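Local coordinates for FAD-binding oxidoreductase (Gulosibacter chungangensis, PDB 7PBG), which oxidises 4-ethylphenol, probably by dehydrogenation to 4-vinylphenol, using a covalently bound FAD cofactor, at residues G62-V67 with I227-G232; L263-R266 with P271-A274; M337-Y342 with A348-N353. All blocks are in the same frame, centred on the assembly; numbering follows the deposited sequence.

Contact 1: residues G62-V67 with I227-G232; sequences GSTEDV and ICTRMG. With FAD (flavin-adenine dinucleotide), chain C.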
loop_
_atom_site.group_PDB
_atom_site.type_symbol
_atom_site.label_atom_id
_atom_site.label_comp_id
_atom_site.label_asym_id
_atom_site.label_seq_id
_atom_site.Cartn_x
_atom_site.Cartn_y
_atom_site.Cartn_z
ATOM N N GLY A 62 29.703 6.149 1.267
ATOM C CA GLY A 62 30.149 4.748 1.339
ATOM C C GLY A 62 29.282 3.899 2.243
ATOM O O GLY A 62 29.487 2.668 2.238
ATOM N N SER A 63 28.340 4.504 2.979
ATOM C CA SER A 63 27.625 3.862 4.112
ATOM C C SER A 63 26.501 4.769 4.603
ATOM O O SER A 63 26.556 5.987 4.368
ATOM C CB SER A 63 28.527 3.541 5.244
ATOM O OG SER A 63 28.920 4.741 5.887
ATOM N N THR A 64 25.549 4.205 5.322
ATOM C CA THR A 64 24.508 4.979 6.034
ATOM C C THR A 64 25.204 6.049 6.918
ATOM O O THR A 64 24.741 7.213 6.942
ATOM C CB THR A 64 23.646 4.046 6.877
ATOM O OG1 THR A 64 23.095 3.075 5.971
ATOM C CG2 THR A 64 22.532 4.815 7.579
ATOM N N GLU A 65 26.280 5.678 7.623
ATOM C CA GLU A 65 26.950 6.656 8.520
ATOM C C GLU A 65 27.424 7.867 7.703
ATOM O O GLU A 65 27.315 9.022 8.196
ATOM C CB GLU A 65 28.111 6.000 9.263
ATOM C CG GLU A 65 28.729 6.927 10.294
ATOM C CD GLU A 65 29.748 6.262 11.211
ATOM O OE1 GLU A 65 29.967 5.037 11.076
ATOM O OE2 GLU A 65 30.305 6.966 12.072
ATOM N N ASP A 66 28.021 7.626 6.542
ATOM C CA ASP A 66 28.498 8.727 5.655
ATOM C C ASP A 66 27.288 9.616 5.340
ATOM O O ASP A 66 27.369 10.831 5.441
ATOM C CB ASP A 66 29.110 8.235 4.354
ATOM C CG ASP A 66 30.533 7.708 4.482
ATOM O OD1 ASP A 66 31.077 7.698 5.607
ATOM O OD2 ASP A 66 31.091 7.340 3.442
ATOM N N VAL A 67 26.195 9.024 4.895
ATOM C CA VAL A 67 24.950 9.815 4.631
ATOM C C VAL A 67 24.581 10.655 5.861
ATOM O O VAL A 67 24.266 11.875 5.714
ATOM C CB VAL A 67 23.792 8.920 4.149
ATOM C CG1 VAL A 67 22.534 9.751 3.951
ATOM C CG2 VAL A 67 24.149 8.241 2.864
ATOM N N ILE A 227 16.468 10.100 3.163
ATOM C CA ILE A 227 17.408 9.415 2.235
ATOM C C ILE A 227 17.416 7.914 2.544
ATOM O O ILE A 227 17.825 7.500 3.617
ATOM C CB ILE A 227 18.783 10.076 2.283
ATOM C CG1 ILE A 227 18.684 11.579 2.034
ATOM C CG2 ILE A 227 19.739 9.354 1.343
ATOM C CD1 ILE A 227 20.005 12.308 2.237
ATOM N N CYS A 228 16.944 7.094 1.609
ATOM C CA CYS A 228 16.850 5.648 1.801
ATOM C C CYS A 228 18.235 4.982 1.557
ATOM O O CYS A 228 18.915 5.319 0.572
ATOM C CB CYS A 228 15.865 5.065 0.836
ATOM S SG CYS A 228 15.587 3.308 1.151
ATOM N N THR A 229 18.664 4.157 2.503
ATOM C CA THR A 229 19.976 3.460 2.429
ATOM C C THR A 229 19.771 1.955 2.279
ATOM O O THR A 229 20.755 1.230 2.044
ATOM C CB THR A 229 20.793 3.845 3.658
ATOM O OG1 THR A 229 20.050 3.454 4.818
ATOM C CG2 THR A 229 21.069 5.332 3.680
ATOM N N ARG A 230 18.559 1.473 2.417
ATOM C CA ARG A 230 18.285 0.004 2.347
ATOM C C ARG A 230 16.807 -0.172 2.106
ATOM O O ARG A 230 15.987 0.593 2.718
ATOM C CB ARG A 230 18.749 -0.685 3.640
ATOM C CG ARG A 230 18.716 -2.206 3.517
ATOM C CD ARG A 230 18.759 -2.945 4.834
ATOM N NE ARG A 230 20.004 -2.668 5.515
ATOM C CZ ARG A 230 20.633 -3.475 6.334
ATOM N NH1 ARG A 230 20.138 -4.672 6.616
ATOM N NH2 ARG A 230 21.787 -3.077 6.837
ATOM N N MET A 231 16.415 -1.156 1.287
ATOM C CA MET A 231 14.999 -1.381 0.979
ATOM C C MET A 231 14.763 -2.866 0.723
ATOM O O MET A 231 15.594 -3.489 0.013
ATOM C CB MET A 231 14.556 -0.605 -0.255
ATOM C CG MET A 231 13.063 -0.719 -0.533
ATOM S SD MET A 231 12.623 0.100 -2.065
ATOM C CE MET A 231 12.352 1.731 -1.380
ATOM N N GLY A 232 13.718 -3.414 1.351
ATOM C CA GLY A 232 13.286 -4.771 0.989
ATOM C C GLY A 232 12.384 -4.713 -0.227
ATOM O O GLY A 232 11.542 -3.772 -0.335
HETATM P PA FAD C . 16.864 7.417 -9.306
HETATM O O1A FAD C . 17.157 8.460 -10.336
HETATM O O2A FAD C . 18.005 6.883 -8.476
HETATM O O5B FAD C . 15.789 8.000 -8.323
HETATM C C5B FAD C . 14.647 8.705 -8.790
HETATM C C4B FAD C . 14.232 9.672 -7.709
HETATM O O4B FAD C . 13.811 8.954 -6.512
HETATM C C3B FAD C . 15.325 10.626 -7.201
HETATM O O3B FAD C . 15.468 11.755 -8.059
HETATM C C2B FAD C . 14.861 10.926 -5.767
HETATM O O2B FAD C . 13.859 11.926 -5.800
HETATM C C1B FAD C . 14.310 9.570 -5.337
HETATM N N9A FAD C . 15.279 8.689 -4.740
HETATM C C8A FAD C . 15.930 7.673 -5.366
HETATM N N7A FAD C . 16.730 7.035 -4.565
HETATM C C5A FAD C . 16.650 7.702 -3.365
HETATM C C6A FAD C . 17.233 7.461 -2.117
HETATM N N6A FAD C . 18.131 6.490 -1.903
HETATM N N1A FAD C . 16.919 8.317 -1.118
HETATM C C2A FAD C . 16.010 9.297 -1.357
HETATM N N3A FAD C . 15.373 9.591 -2.483
HETATM C C4A FAD C . 15.747 8.742 -3.462
HETATM N N1 FAD C . 9.963 4.210 -15.461
HETATM C C2 FAD C . 9.198 3.260 -14.953
HETATM O O2 FAD C . 8.879 3.268 -13.736
HETATM N N3 FAD C . 8.801 2.206 -15.691
HETATM C C4 FAD C . 9.082 2.091 -17.022
HETATM O O4 FAD C . 8.752 1.059 -17.637
HETATM C C4X FAD C . 9.842 3.085 -17.610
HETATM N N5 FAD C . 10.096 2.983 -18.887
HETATM C C5X FAD C . 10.863 3.979 -19.441
HETATM C C6 FAD C . 11.171 3.880 -20.805
HETATM C C7 FAD C . 11.983 4.802 -21.437
HETATM C C7M FAD C . 12.300 4.639 -22.909
HETATM C C8 FAD C . 12.518 5.861 -20.672
HETATM C C8M FAD C . 13.403 6.887 -21.312
HETATM C C9 FAD C . 12.194 5.989 -19.337
HETATM C C9A FAD C . 11.377 5.052 -18.678
HETATM N N10 FAD C . 11.079 5.118 -17.320
HETATM C C10 FAD C . 10.308 4.123 -16.737
HETATM C "C1'" FAD C . 11.652 6.168 -16.439
HETATM C "C2'" FAD C . 12.999 5.772 -15.813
HETATM O "O2'" FAD C . 13.873 5.128 -16.801
HETATM C "C3'" FAD C . 12.911 4.780 -14.635
HETATM O "O3'" FAD C . 11.854 5.136 -13.777
HETATM C "C4'" FAD C . 14.188 4.629 -13.798
HETATM O "O4'" FAD C . 14.192 3.356 -13.133
HETATM C "C5'" FAD C . 14.313 5.740 -12.791
HETATM O "O5'" FAD C . 15.684 6.060 -12.517
HETATM P P FAD C . 16.478 5.366 -11.319
HETATM O O1P FAD C . 17.946 5.511 -11.587
HETATM O O2P FAD C . 15.915 3.987 -11.180
HETATM O O3P FAD C . 16.073 6.223 -10.030
#
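Ile227 and Thr229 of strand 226-237 pack against Val67 and Thr64 in the first turn of helix 64-77. This is helix-on-sheet packing in the FAD-binding part of a flavoprotein of the PCMH-type fold, and the strand also carries the adenine of FAD.

The strand enters with Ile227, whose side chain points toward the helix. Ile227 CG2 lies 3.8 Å from Val67 CG1, and Ile227 CD1 is 4.0 Å from the same methyl. Val67 CG1 stands anti to the backbone N (chi1 178°), which carries it out to both branches of the isoleucine.

Cys228 faces the other way and serves the cofactor with its backbone. Cys228 N donates to FAD N1A at 3.0 Å, and Cys228 O accepts from FAD N6A at 2.8 Å. The paired bonds read the adenine edge, where a 6-amino group sits beside a ring nitrogen acceptor. One side of the strand thus meets the helix while its backbone grips the base.

Thr229 turns back toward the helix, and its side chain crosses that of Thr64 at about a right angle. Thr64 OG1 is 3.4 Å from Thr229 CB. Both hydroxyls are hydrogen-bonded to OE1 of Glu183, on neighbouring strand 179-186. That carboxylate oxygen therefore ties the helix start to the sheet. Val185 of the same strand packs against Thr64 and Val67.

The helix start is itself capped. Ser63 is the N-cap residue, and Ser63 OG accepts from Asp66 N at 3.1 Å. Asp66 OD2 in turn accepts from Gly62 N at 2.8 Å.

Contact 2: residues L263-R266 with P271-A274; sequences LPLR and PLQA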
loop_
_atom_site.group_PDB
_atom_site.type_symbol
_atom_site.label_atom_id
_atom_site.label_comp_id
_atom_site.label_asym_id
_atom_site.label_seq_id
_atom_site.Cartn_x
_atom_site.Cartn_y
_atom_site.Cartn_z
ATOM N N LEU A 263 -10.433 -4.122 -19.979
ATOM C CA LEU A 263 -10.831 -3.830 -18.594
ATOM C C LEU A 263 -11.431 -5.092 -17.968
ATOM O O LEU A 263 -10.992 -5.498 -16.905
ATOM C CB LEU A 263 -11.828 -2.666 -18.583
ATOM C CG LEU A 263 -12.433 -2.372 -17.221
ATOM C CD1 LEU A 263 -11.380 -1.954 -16.222
ATOM C CD2 LEU A 263 -13.500 -1.317 -17.361
ATOM N N PRO A 264 -12.503 -5.703 -18.519
ATOM C CA PRO A 264 -13.153 -6.820 -17.833
ATOM C C PRO A 264 -12.262 -8.069 -17.742
ATOM O O PRO A 264 -12.534 -8.880 -16.856
ATOM C CB PRO A 264 -14.425 -7.085 -18.653
ATOM C CG PRO A 264 -14.089 -6.516 -20.011
ATOM C CD PRO A 264 -13.286 -5.279 -19.688
ATOM N N LEU A 265 -11.253 -8.183 -18.622
ATOM C CA LEU A 265 -10.287 -9.295 -18.583
ATOM C C LEU A 265 -9.210 -9.091 -17.523
ATOM O O LEU A 265 -8.545 -10.062 -17.176
ATOM C CB LEU A 265 -9.612 -9.454 -19.938
ATOM C CG LEU A 265 -10.550 -9.826 -21.079
ATOM C CD1 LEU A 265 -9.786 -9.727 -22.370
ATOM C CD2 LEU A 265 -11.198 -11.201 -20.853
ATOM N N ARG A 266 -8.980 -7.846 -17.110
ATOM C CA ARG A 266 -7.925 -7.480 -16.153
ATOM C C ARG A 266 -8.474 -7.263 -14.736
ATOM O O ARG A 266 -7.749 -7.513 -13.777
ATOM C CB ARG A 266 -7.275 -6.189 -16.646
ATOM C CG ARG A 266 -6.255 -5.626 -15.669
ATOM C CD ARG A 266 -5.091 -6.617 -15.506
ATOM N NE ARG A 266 -4.231 -6.065 -14.474
ATOM C CZ ARG A 266 -3.541 -6.766 -13.588
ATOM N NH1 ARG A 266 -3.654 -8.087 -13.549
ATOM N NH2 ARG A 266 -2.861 -6.134 -12.646
ATOM N N PRO A 271 -8.443 -13.329 -17.003
ATOM C CA PRO A 271 -7.195 -13.961 -17.480
ATOM C C PRO A 271 -5.992 -13.056 -17.751
ATOM O O PRO A 271 -4.919 -13.537 -17.976
ATOM C CB PRO A 271 -7.662 -14.522 -18.829
ATOM C CG PRO A 271 -8.628 -13.500 -19.313
ATOM C CD PRO A 271 -9.433 -13.225 -18.076
ATOM N N LEU A 272 -6.126 -11.743 -17.583
ATOM C CA LEU A 272 -4.972 -10.845 -17.671
ATOM C C LEU A 272 -4.389 -10.752 -16.256
ATOM O O LEU A 272 -4.948 -10.020 -15.395
ATOM C CB LEU A 272 -5.377 -9.493 -18.270
ATOM C CG LEU A 272 -5.727 -9.459 -19.763
ATOM C CD1 LEU A 272 -6.272 -8.092 -20.161
ATOM C CD2 LEU A 272 -4.503 -9.807 -20.616
ATOM N N GLN A 273 -3.355 -11.565 -16.015
ATOM C CA GLN A 273 -2.728 -11.724 -14.678
ATOM C C GLN A 273 -1.735 -10.606 -14.405
ATOM O O GLN A 273 -1.463 -10.316 -13.199
ATOM C CB GLN A 273 -2.021 -13.068 -14.645
ATOM C CG GLN A 273 -2.983 -14.233 -14.756
ATOM C CD GLN A 273 -2.157 -15.465 -15.049
ATOM O OE1 GLN A 273 -1.768 -15.673 -16.190
ATOM N NE2 GLN A 273 -2.036 -16.363 -14.057
ATOM N N ALA A 274 -1.218 -10.010 -15.467
ATOM C CA ALA A 274 -0.451 -8.759 -15.393
ATOM C C ALA A 274 -1.137 -7.752 -16.303
ATOM O O ALA A 274 -1.756 -8.146 -17.286
ATOM C CB ALA A 274 0.993 -9.044 -15.775
HETATM O O HOH W 1 -1.203 -7.710 -10.887
#
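Leu265 and Arg266 close the end of helix 255-266 against Pro271 and Leu272, in the loop that leads to strand 277-280 of the eight-stranded antiparallel sheet. The contact is a short-range chain reversal in what corresponds to the substrate (cap) domain of this flavoprotein family, and it is largely buried.

Two hydrogen bonds span it. Leu272 N donates to Leu265 O at 3.0 Å. Arg266 NH1 donates to Leu272 O at 3.0 Å, with an N-H...O angle of 158°. This carbonyl oxygen lies at the guanidinium edge, only 3° out of its plane, while the carbonyl carbon of Ala274 lies over one face, offset toward the rim. The arginine chain bends at chi2 (63°), which brings its head round to the loop. NE is taken up by Gly434 O, and NH2 donates to a water that in turn gives a weak bond to Gln273 O.

The apolar contacts flank these bonds. Leu265 CB rests on Leu272 CD1 at 3.6 Å. The ring of Pro271, which follows a cis peptide, is met at Pro271 CG by Leu265 CD2, 3.8 Å away.

A buried cationic head is thus paired mainly with backbone carbonyls and water. The carbonyl dipoles and water probably stabilise its charge, and the several bonds fix the guanidinium in rotation.

Contact 3: residues M337-Y342 with A348-N353; sequences MIRDAY and ARFETN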
loop_
_atom_site.group_PDB
_atom_site.type_symbol
_atom_site.label_atom_id
_atom_site.label_comp_id
_atom_site.label_asym_id
_atom_site.label_seq_id
_atom_site.Cartn_x
_atom_site.Cartn_y
_atom_site.Cartn_z
ATOM N N MET A 337 -9.158 -17.495 -23.616
ATOM C CA MET A 337 -10.102 -16.390 -23.266
ATOM C C MET A 337 -9.641 -15.064 -23.894
ATOM O O MET A 337 -10.451 -14.318 -24.443
ATOM C CB MET A 337 -10.178 -16.170 -21.754
ATOM C CG MET A 337 -10.813 -17.348 -21.030
ATOM S SD MET A 337 -10.641 -17.073 -19.246
ATOM C CE MET A 337 -11.083 -18.687 -18.626
ATOM N N ILE A 338 -8.366 -14.775 -23.791
ATOM C CA ILE A 338 -7.791 -13.494 -24.275
ATOM C C ILE A 338 -7.918 -13.486 -25.802
ATOM O O ILE A 338 -8.377 -12.489 -26.357
ATOM C CB ILE A 338 -6.335 -13.396 -23.782
ATOM C CG1 ILE A 338 -6.274 -13.192 -22.261
ATOM C CG2 ILE A 338 -5.584 -12.310 -24.548
ATOM C CD1 ILE A 338 -4.881 -13.449 -21.695
ATOM N N ARG A 339 -7.379 -14.505 -26.476
ATOM C CA ARG A 339 -7.425 -14.583 -27.957
ATOM C C ARG A 339 -8.883 -14.405 -28.403
ATOM O O ARG A 339 -9.163 -13.584 -29.323
ATOM C CB ARG A 339 -6.869 -15.943 -28.389
ATOM C CG ARG A 339 -6.512 -16.067 -29.857
ATOM C CD ARG A 339 -6.165 -17.520 -30.180
ATOM N NE ARG A 339 -5.764 -17.604 -31.573
ATOM C CZ ARG A 339 -6.568 -17.868 -32.606
ATOM N NH1 ARG A 339 -7.859 -18.104 -32.436
ATOM N NH2 ARG A 339 -6.061 -17.875 -33.828
ATOM N N ASP A 340 -9.811 -15.144 -27.797
ATOM C CA ASP A 340 -11.231 -15.128 -28.244
ATOM C C ASP A 340 -11.812 -13.729 -28.094
ATOM O O ASP A 340 -12.595 -13.307 -28.988
ATOM C CB ASP A 340 -12.088 -16.107 -27.460
ATOM C CG ASP A 340 -11.877 -17.557 -27.849
ATOM O OD1 ASP A 340 -12.480 -18.395 -27.169
ATOM O OD2 ASP A 340 -11.094 -17.833 -28.784
ATOM N N ALA A 341 -11.424 -13.024 -27.048
ATOM C CA ALA A 341 -11.936 -11.666 -26.777
ATOM C C ALA A 341 -11.448 -10.664 -27.833
ATOM O O ALA A 341 -12.276 -9.967 -28.443
ATOM C CB ALA A 341 -11.575 -11.190 -25.383
ATOM N N TYR A 342 -10.144 -10.580 -28.053
ATOM C CA TYR A 342 -9.521 -9.525 -28.855
ATOM C C TYR A 342 -9.730 -9.802 -30.348
ATOM O O TYR A 342 -9.760 -8.854 -31.136
ATOM C CB TYR A 342 -8.063 -9.388 -28.465
ATOM C CG TYR A 342 -7.806 -8.699 -27.151
ATOM C CD1 TYR A 342 -7.930 -7.324 -27.065
ATOM C CD2 TYR A 342 -7.406 -9.412 -26.036
ATOM C CE1 TYR A 342 -7.649 -6.654 -25.882
ATOM C CE2 TYR A 342 -7.094 -8.768 -24.849
ATOM C CZ TYR A 342 -7.188 -7.389 -24.792
ATOM O OH TYR A 342 -6.842 -6.878 -23.591
ATOM N N ALA A 348 -7.904 -7.992 -36.199
ATOM C CA ALA A 348 -6.929 -8.314 -35.124
ATOM C C ALA A 348 -6.234 -9.626 -35.453
ATOM O O ALA A 348 -6.849 -10.523 -36.054
ATOM C CB ALA A 348 -7.574 -8.412 -33.771
ATOM N N ARG A 349 -4.975 -9.715 -35.073
ATOM C CA ARG A 349 -4.110 -10.915 -35.235
ATOM C C ARG A 349 -3.391 -11.193 -33.907
ATOM O O ARG A 349 -2.864 -10.273 -33.272
ATOM C CB ARG A 349 -3.101 -10.755 -36.366
ATOM C CG ARG A 349 -2.254 -12.002 -36.582
ATOM C CD ARG A 349 -1.502 -11.949 -37.892
ATOM N NE ARG A 349 -0.656 -10.780 -37.967
ATOM C CZ ARG A 349 0.571 -10.677 -37.446
ATOM N NH1 ARG A 349 1.105 -11.685 -36.805
ATOM N NH2 ARG A 349 1.259 -9.546 -37.555
ATOM N N PHE A 350 -3.398 -12.446 -33.496
ATOM C CA PHE A 350 -2.863 -12.882 -32.194
ATOM C C PHE A 350 -1.632 -13.765 -32.439
ATOM O O PHE A 350 -1.705 -14.688 -33.260
ATOM C CB PHE A 350 -3.949 -13.621 -31.417
ATOM C CG PHE A 350 -3.584 -14.002 -30.018
ATOM C CD1 PHE A 350 -3.803 -13.117 -28.964
ATOM C CD2 PHE A 350 -2.986 -15.223 -29.746
ATOM C CE1 PHE A 350 -3.454 -13.465 -27.674
ATOM C CE2 PHE A 350 -2.708 -15.601 -28.441
ATOM C CZ PHE A 350 -2.936 -14.724 -27.411
ATOM N N GLU A 351 -0.594 -13.560 -31.659
ATOM C CA GLU A 351 0.621 -14.437 -31.684
ATOM C C GLU A 351 1.081 -14.658 -30.245
ATOM O O GLU A 351 0.880 -13.793 -29.404
ATOM C CB GLU A 351 1.752 -13.821 -32.495
ATOM C CG GLU A 351 1.442 -13.454 -33.933
ATOM C CD GLU A 351 1.081 -14.616 -34.850
ATOM O OE1 GLU A 351 1.381 -15.797 -34.497
ATOM O OE2 GLU A 351 0.571 -14.332 -35.944
ATOM N N THR A 352 1.809 -15.738 -30.017
ATOM C CA THR A 352 2.522 -15.953 -28.754
ATOM C C THR A 352 3.996 -16.042 -29.095
ATOM O O THR A 352 4.327 -16.117 -30.256
ATOM C CB THR A 352 2.047 -17.232 -28.057
ATOM O OG1 THR A 352 2.573 -18.331 -28.792
ATOM C CG2 THR A 352 0.545 -17.374 -27.960
ATOM N N ASN A 353 4.841 -16.065 -28.081
ATOM C CA ASN A 353 6.300 -16.195 -28.298
ATOM C C ASN A 353 6.605 -17.583 -28.809
ATOM O O ASN A 353 7.779 -17.788 -29.243
ATOM C CB ASN A 353 7.113 -15.818 -27.071
ATOM C CG ASN A 353 6.784 -16.635 -25.856
ATOM O OD1 ASN A 353 5.690 -16.503 -25.316
ATOM N ND2 ASN A 353 7.721 -17.481 -25.437
#
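Arg339 of helix 328-342 lays its aliphatic chain over the ring of Phe350 on strand 349-352. The pair joins the helix to an edge strand of the large antiparallel sheet, where strand 349-352 runs beside strand 241-249.

Followed outward, Arg339 begins with CB, 4.1 Å from Phe350 CG. Its CG stands anti to the backbone N (chi1 -165°) and makes the main contact. Arg339 CG sits over one face of the Phe350 ring, 3.9 Å from its centroid and 25° off the normal, as a CH-pi interaction. It is displaced toward the rim: Arg339 CG is 3.6 Å from both Phe350 CG and Phe350 CD2. The chain then runs extended. Arg339 CD passes Phe350 CD2 at 3.9 Å, and Arg339 NE is 4.1 Å from that atom. At the tip the guanidinium plane is turned 78° from the ring plane, so the two are far from a parallel stack.

Ile338 adds its CG2, 4.0 Å from Phe350 CE1. One turn further along the helix, Tyr342 O meets Ala348 CB at 3.5 Å. The hydroxyl of Tyr342 is hydrogen-bonded to Thr262 of helix 255-266. On the strand, Arg349 points away from the helix and forms a salt bridge with Glu351.

Across this contact the adhesion is mostly apolar. The methylene part of an exposed arginine shields an aromatic face, while its charged end extends past the ring.

How the contacts relate
The contacts come one after another along the chain, with no overlap. Contact 1 belongs to the FAD-binding region, where helix 64-77 meets the six-stranded sheet beside the adenine. Contacts 2 and 3 lie in the other half, around the eight-stranded antiparallel sheet, with centres 13 Å apart. They touch directly: Leu265 CD1 packs on Tyr342 CE2 at 3.8 Å, so helices 255-266 and 328-342 share one apolar layer. The centre of contact 1 is 38 Å from that of contact 2 and 46 Å from that of contact 3. Contact 1 holds the adenine directly. Contacts 2 and 3 do not touch the adenine site, and the side chain of Ala274 lies about 13 Å from the cofactor.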